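Local coordinates for protein NAD-dependent epimerase/dehydratase (Methanobrevibacter ruminantium, PDB 6DNT) that probably interconverts UDP-N-acetylglucosamine and its C4 epimer with the help of bound NAD, and also binds the bacterial cell-wall intermediate UDP-N-acetylmuramic acid, at residues Met34-Ile48 against Ile99-Ala111. Residues are numbered along the deposited sequence; the frame is centred on the assembly and turned at random.
Sequences MKDKNVVVTGGLGFI and ILKDKDYVFHLAA. With NAD (nicotinamide-adenine-dinucleotide), chain B.
V40 sits at the middle of the parallel pairing between strands 38-42 and 105-108: its N donates to Y105 O, and its O takes F107 N at 2.8 Å. Its side chain lies on the same sheet face as V106, with CG2 3.8 Å from K103 CG and close to L100 CD1. K103 bends back here at chi2 and chi4, its CD lying 3.5 Å from N38 OD1 and its NZ donating to I99 O. Cut back to an alanine, K103 would probably leave I99 O without its ammonium donor and open a gap beside V40 CG2 and the N38 amide. On the other face, M34 CE lies 3.5 Å from Y105 CE2, while M34 SD stands obliquely off the same ring, a Met-aromatic contact; V39 CG1 meets the ring edge. T42 ends the pairing. A chi1 of 76° puts T42 OG1 between the backbone N and the carbonyl carbon, facing H108 and A110. T42 OG1 and H108 ND1 share a 2.7 Å hydrogen bond, and A110 N donates to the same oxygen almost straight on (170°). H108 NE2 goes on to S133. Beyond T42 comes the Rossmann-type glycine-rich loop, where F47 N and I48 N bond NAD phosphate oxygens O1A and O1N. One buried hydroxyl thus ties strand 38-42 to H108 in its neighbour and to A110 just past it, beside L109, whose O weakly accepts NAD O3D.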
# COMPACT_ATOMS: atom_id res chain seq x y z
N MET A 34 11.33 -1.63 29.99
CA MET A 34 10.91 -0.21 29.76
C MET A 34 10.31 0.39 31.03
O MET A 34 9.42 -0.21 31.64
CB MET A 34 9.89 -0.13 28.62
CG MET A 34 9.45 1.29 28.28
SD MET A 34 8.27 1.36 26.92
CE MET A 34 9.32 0.93 25.54
N LYS A 35 10.80 1.56 31.42
CA LYS A 35 10.37 2.24 32.65
C LYS A 35 10.24 3.74 32.43
O LYS A 35 11.02 4.32 31.70
CB LYS A 35 11.38 2.01 33.77
CG LYS A 35 11.60 0.56 34.17
CD LYS A 35 12.63 0.44 35.29
CE LYS A 35 14.06 0.56 34.76
NZ LYS A 35 15.06 0.70 35.86
N ASP A 36 9.25 4.34 33.09
CA ASP A 36 9.06 5.81 33.16
C ASP A 36 8.75 6.48 31.82
O ASP A 36 9.06 7.65 31.62
CB ASP A 36 10.26 6.48 33.84
CG ASP A 36 10.53 5.92 35.23
OD1 ASP A 36 9.58 5.86 36.04
OD2 ASP A 36 11.69 5.53 35.50
N LYS A 37 8.11 5.73 30.92
CA LYS A 37 7.65 6.29 29.65
C LYS A 37 6.15 6.55 29.69
O LYS A 37 5.46 6.09 30.60
CB LYS A 37 8.02 5.34 28.51
CG LYS A 37 9.52 5.05 28.41
CD LYS A 37 10.32 6.29 28.05
CE LYS A 37 11.80 5.99 27.83
NZ LYS A 37 12.51 5.66 29.09
N ASN A 38 5.67 7.31 28.72
CA ASN A 38 4.24 7.55 28.55
C ASN A 38 3.92 7.06 27.15
O ASN A 38 4.38 7.63 26.17
CB ASN A 38 3.87 9.04 28.74
CG ASN A 38 2.36 9.26 29.00
OD1 ASN A 38 1.57 8.34 28.82
ND2 ASN A 38 1.97 10.45 29.44
N VAL A 39 3.16 5.97 27.05
CA VAL A 39 2.96 5.32 25.77
C VAL A 39 1.48 5.24 25.41
O VAL A 39 0.61 5.32 26.28
CB VAL A 39 3.60 3.91 25.74
CG1 VAL A 39 5.05 3.97 26.22
CG2 VAL A 39 2.81 2.91 26.56
N VAL A 40 1.23 5.09 24.12
CA VAL A 40 -0.10 4.86 23.59
C VAL A 40 -0.12 3.46 23.03
O VAL A 40 0.81 3.06 22.31
CB VAL A 40 -0.44 5.86 22.47
CG1 VAL A 40 -1.77 5.54 21.80
CG2 VAL A 40 -0.46 7.28 23.01
N VAL A 41 -1.17 2.72 23.35
CA VAL A 41 -1.42 1.41 22.74
C VAL A 41 -2.79 1.45 22.08
O VAL A 41 -3.83 1.40 22.75
CB VAL A 41 -1.38 0.27 23.77
CG1 VAL A 41 -1.61 -1.07 23.06
CG2 VAL A 41 -0.05 0.26 24.51
N THR A 42 -2.81 1.54 20.75
CA THR A 42 -4.08 1.49 20.05
C THR A 42 -4.48 0.02 20.02
O THR A 42 -3.62 -0.86 19.94
CB THR A 42 -4.04 2.05 18.61
OG1 THR A 42 -3.41 1.10 17.74
CG2 THR A 42 -3.30 3.40 18.57
N GLY A 43 -5.78 -0.24 20.14
CA GLY A 43 -6.26 -1.63 20.20
C GLY A 43 -5.81 -2.34 21.46
O GLY A 43 -5.78 -3.59 21.50
N GLY A 44 -5.54 -1.57 22.53
CA GLY A 44 -5.03 -2.14 23.77
C GLY A 44 -6.00 -2.99 24.59
O GLY A 44 -5.58 -3.59 25.57
N LEU A 45 -7.27 -3.02 24.22
CA LEU A 45 -8.23 -3.93 24.86
C LEU A 45 -8.38 -5.22 24.07
O LEU A 45 -9.18 -6.08 24.44
CB LEU A 45 -9.60 -3.27 25.04
CG LEU A 45 -9.59 -1.94 25.82
CD1 LEU A 45 -11.01 -1.41 25.94
CD2 LEU A 45 -8.93 -2.09 27.17
N GLY A 46 -7.64 -5.37 22.98
CA GLY A 46 -7.75 -6.58 22.16
C GLY A 46 -6.87 -7.71 22.65
O GLY A 46 -6.23 -7.62 23.69
N PHE A 47 -6.82 -8.77 21.86
CA PHE A 47 -6.10 -9.99 22.20
C PHE A 47 -4.64 -9.70 22.43
O PHE A 47 -4.13 -9.92 23.53
CB PHE A 47 -6.36 -11.06 21.10
CG PHE A 47 -5.36 -12.18 21.04
CD1 PHE A 47 -4.96 -12.88 22.17
CD2 PHE A 47 -4.88 -12.60 19.79
CE1 PHE A 47 -4.05 -13.92 22.08
CE2 PHE A 47 -3.98 -13.64 19.69
CZ PHE A 47 -3.56 -14.32 20.83
N ILE A 48 -3.95 -9.15 21.43
CA ILE A 48 -2.52 -8.96 21.54
C ILE A 48 -2.25 -7.71 22.40
O ILE A 48 -1.37 -7.72 23.27
CB ILE A 48 -1.85 -8.85 20.16
CG1 ILE A 48 -2.12 -10.13 19.36
CG2 ILE A 48 -0.35 -8.59 20.30
CD1 ILE A 48 -1.53 -10.18 17.98
N ILE A 99 -3.86 13.78 21.73
CA ILE A 99 -3.56 12.61 22.57
C ILE A 99 -2.07 12.24 22.53
O ILE A 99 -1.50 11.87 23.55
CB ILE A 99 -4.44 11.39 22.17
CG1 ILE A 99 -5.93 11.69 22.41
CG2 ILE A 99 -4.04 10.13 22.95
CD1 ILE A 99 -6.86 10.83 21.58
N LEU A 100 -1.44 12.39 21.37
CA LEU A 100 -0.04 12.01 21.24
C LEU A 100 0.97 13.06 21.72
O LEU A 100 2.18 12.79 21.70
CB LEU A 100 0.28 11.56 19.81
CG LEU A 100 0.02 10.08 19.51
CD1 LEU A 100 -1.40 9.64 19.82
CD2 LEU A 100 0.35 9.84 18.04
N LYS A 101 0.51 14.24 22.17
CA LYS A 101 1.43 15.26 22.71
C LYS A 101 2.16 14.69 23.92
O LYS A 101 1.53 14.12 24.81
CB LYS A 101 0.68 16.54 23.11
CG LYS A 101 1.59 17.69 23.53
CD LYS A 101 0.79 18.91 24.02
CE LYS A 101 0.77 19.03 25.54
NZ LYS A 101 -0.04 20.20 25.98
N ASP A 102 3.48 14.81 23.93
CA ASP A 102 4.32 14.36 25.04
C ASP A 102 4.29 12.84 25.32
O ASP A 102 4.68 12.39 26.40
CB ASP A 102 4.00 15.14 26.33
CG ASP A 102 4.20 16.66 26.17
OD1 ASP A 102 5.21 17.08 25.56
OD2 ASP A 102 3.36 17.42 26.68
N LYS A 103 3.86 12.05 24.34
CA LYS A 103 3.99 10.60 24.44
C LYS A 103 5.34 10.18 23.87
O LYS A 103 5.88 10.85 23.00
CB LYS A 103 2.85 9.91 23.69
CG LYS A 103 1.48 10.26 24.22
CD LYS A 103 1.23 9.71 25.63
CE LYS A 103 -0.24 9.83 26.02
NZ LYS A 103 -0.66 11.24 26.23
N ASP A 104 5.89 9.08 24.38
CA ASP A 104 7.19 8.56 23.94
C ASP A 104 7.07 7.57 22.78
O ASP A 104 7.75 7.70 21.77
CB ASP A 104 7.89 7.87 25.10
CG ASP A 104 8.20 8.82 26.25
OD1 ASP A 104 8.97 9.77 26.04
OD2 ASP A 104 7.65 8.63 27.35
N TYR A 105 6.21 6.56 22.94
CA TYR A 105 6.08 5.47 21.97
C TYR A 105 4.62 5.22 21.67
O TYR A 105 3.76 5.44 22.53
CB TYR A 105 6.68 4.18 22.52
CG TYR A 105 8.13 4.29 22.89
CD1 TYR A 105 9.09 4.57 21.94
CD2 TYR A 105 8.54 4.10 24.21
CE1 TYR A 105 10.43 4.67 22.28
CE2 TYR A 105 9.88 4.20 24.56
CZ TYR A 105 10.81 4.50 23.59
OH TYR A 105 12.14 4.60 23.94
N VAL A 106 4.35 4.75 20.45
CA VAL A 106 3.02 4.38 20.01
C VAL A 106 3.06 2.96 19.47
O VAL A 106 3.82 2.66 18.56
CB VAL A 106 2.49 5.34 18.93
CG1 VAL A 106 1.14 4.87 18.40
CG2 VAL A 106 2.40 6.76 19.48
N PHE A 107 2.25 2.09 20.06
CA PHE A 107 2.10 0.70 19.62
C PHE A 107 0.77 0.65 18.89
O PHE A 107 -0.28 0.87 19.51
CB PHE A 107 2.10 -0.25 20.80
CG PHE A 107 3.36 -0.23 21.59
CD1 PHE A 107 3.51 0.68 22.65
CD2 PHE A 107 4.42 -1.09 21.30
CE1 PHE A 107 4.68 0.72 23.39
CE2 PHE A 107 5.58 -1.05 22.05
CZ PHE A 107 5.71 -0.14 23.08
N HIS A 108 0.80 0.41 17.58
CA HIS A 108 -0.42 0.46 16.80
C HIS A 108 -0.91 -0.95 16.48
O HIS A 108 -0.45 -1.58 15.54
CB HIS A 108 -0.20 1.28 15.53
CG HIS A 108 -1.41 1.38 14.66
ND1 HIS A 108 -2.68 1.47 15.16
CD2 HIS A 108 -1.53 1.42 13.31
CE1 HIS A 108 -3.54 1.55 14.16
NE2 HIS A 108 -2.86 1.52 13.03
N LEU A 109 -1.86 -1.42 17.29
CA LEU A 109 -2.50 -2.74 17.09
C LEU A 109 -3.94 -2.66 16.64
O LEU A 109 -4.48 -3.67 16.20
CB LEU A 109 -2.41 -3.58 18.36
CG LEU A 109 -0.99 -3.79 18.85
CD1 LEU A 109 -0.70 -2.94 20.09
CD2 LEU A 109 -0.72 -5.26 19.15
N ALA A 110 -4.58 -1.48 16.75
CA ALA A 110 -5.98 -1.36 16.35
C ALA A 110 -6.09 -1.62 14.86
O ALA A 110 -5.32 -1.07 14.08
CB ALA A 110 -6.55 0.02 16.70
N ALA A 111 -7.02 -2.49 14.48
CA ALA A 111 -7.28 -2.85 13.08
C ALA A 111 -8.54 -3.69 13.05
O ALA A 111 -8.91 -4.26 14.08
CB ALA A 111 -6.13 -3.65 12.51
PA NAD B . -8.18 -7.80 18.11
O1A NAD B . -8.28 -8.61 19.36
O2A NAD B . -9.40 -7.63 17.27
O5B NAD B . -7.60 -6.36 18.55
C5B NAD B . -7.85 -5.18 17.79
C4B NAD B . -8.31 -4.13 18.78
O4B NAD B . -8.47 -2.90 18.08
C3B NAD B . -9.66 -4.46 19.41
O3B NAD B . -9.56 -4.30 20.82
C2B NAD B . -10.64 -3.49 18.76
O2B NAD B . -11.75 -3.09 19.58
C1B NAD B . -9.74 -2.33 18.39
N9A NAD B . -10.12 -1.56 17.20
C8A NAD B . -10.39 -2.04 15.96
N7A NAD B . -10.63 -1.02 15.09
C5A NAD B . -10.47 0.14 15.79
C6A NAD B . -10.56 1.57 15.50
N6A NAD B . -10.88 1.98 14.26
N1A NAD B . -10.32 2.45 16.52
C2A NAD B . -10.01 2.04 17.76
N3A NAD B . -9.90 0.73 18.10
C4A NAD B . -10.12 -0.23 17.16
O3 NAD B . -7.00 -8.37 17.18
PN NAD B . -5.57 -8.92 17.58
O1N NAD B . -5.17 -8.50 18.96
O2N NAD B . -5.49 -10.38 17.20
O5D NAD B . -4.69 -8.13 16.50
C5D NAD B . -3.90 -7.01 16.92
C4D NAD B . -3.05 -6.57 15.73
O4D NAD B . -2.19 -7.63 15.34
C3D NAD B . -3.89 -6.20 14.50
O3D NAD B . -3.30 -5.09 13.80
C2D NAD B . -3.82 -7.46 13.66
O2D NAD B . -4.05 -7.18 12.29
C1D NAD B . -2.41 -7.93 13.95
N1N NAD B . -2.17 -9.35 13.71
C2N NAD B . -2.75 -10.30 14.47
C3N NAD B . -2.49 -11.65 14.24
C7N NAD B . -3.13 -12.76 15.04
O7N NAD B . -2.83 -13.92 14.76
N7N NAD B . -4.01 -12.51 16.00
C4N NAD B . -1.60 -11.98 13.22
C5N NAD B . -1.02 -10.99 12.44
C6N NAD B . -1.33 -9.67 12.70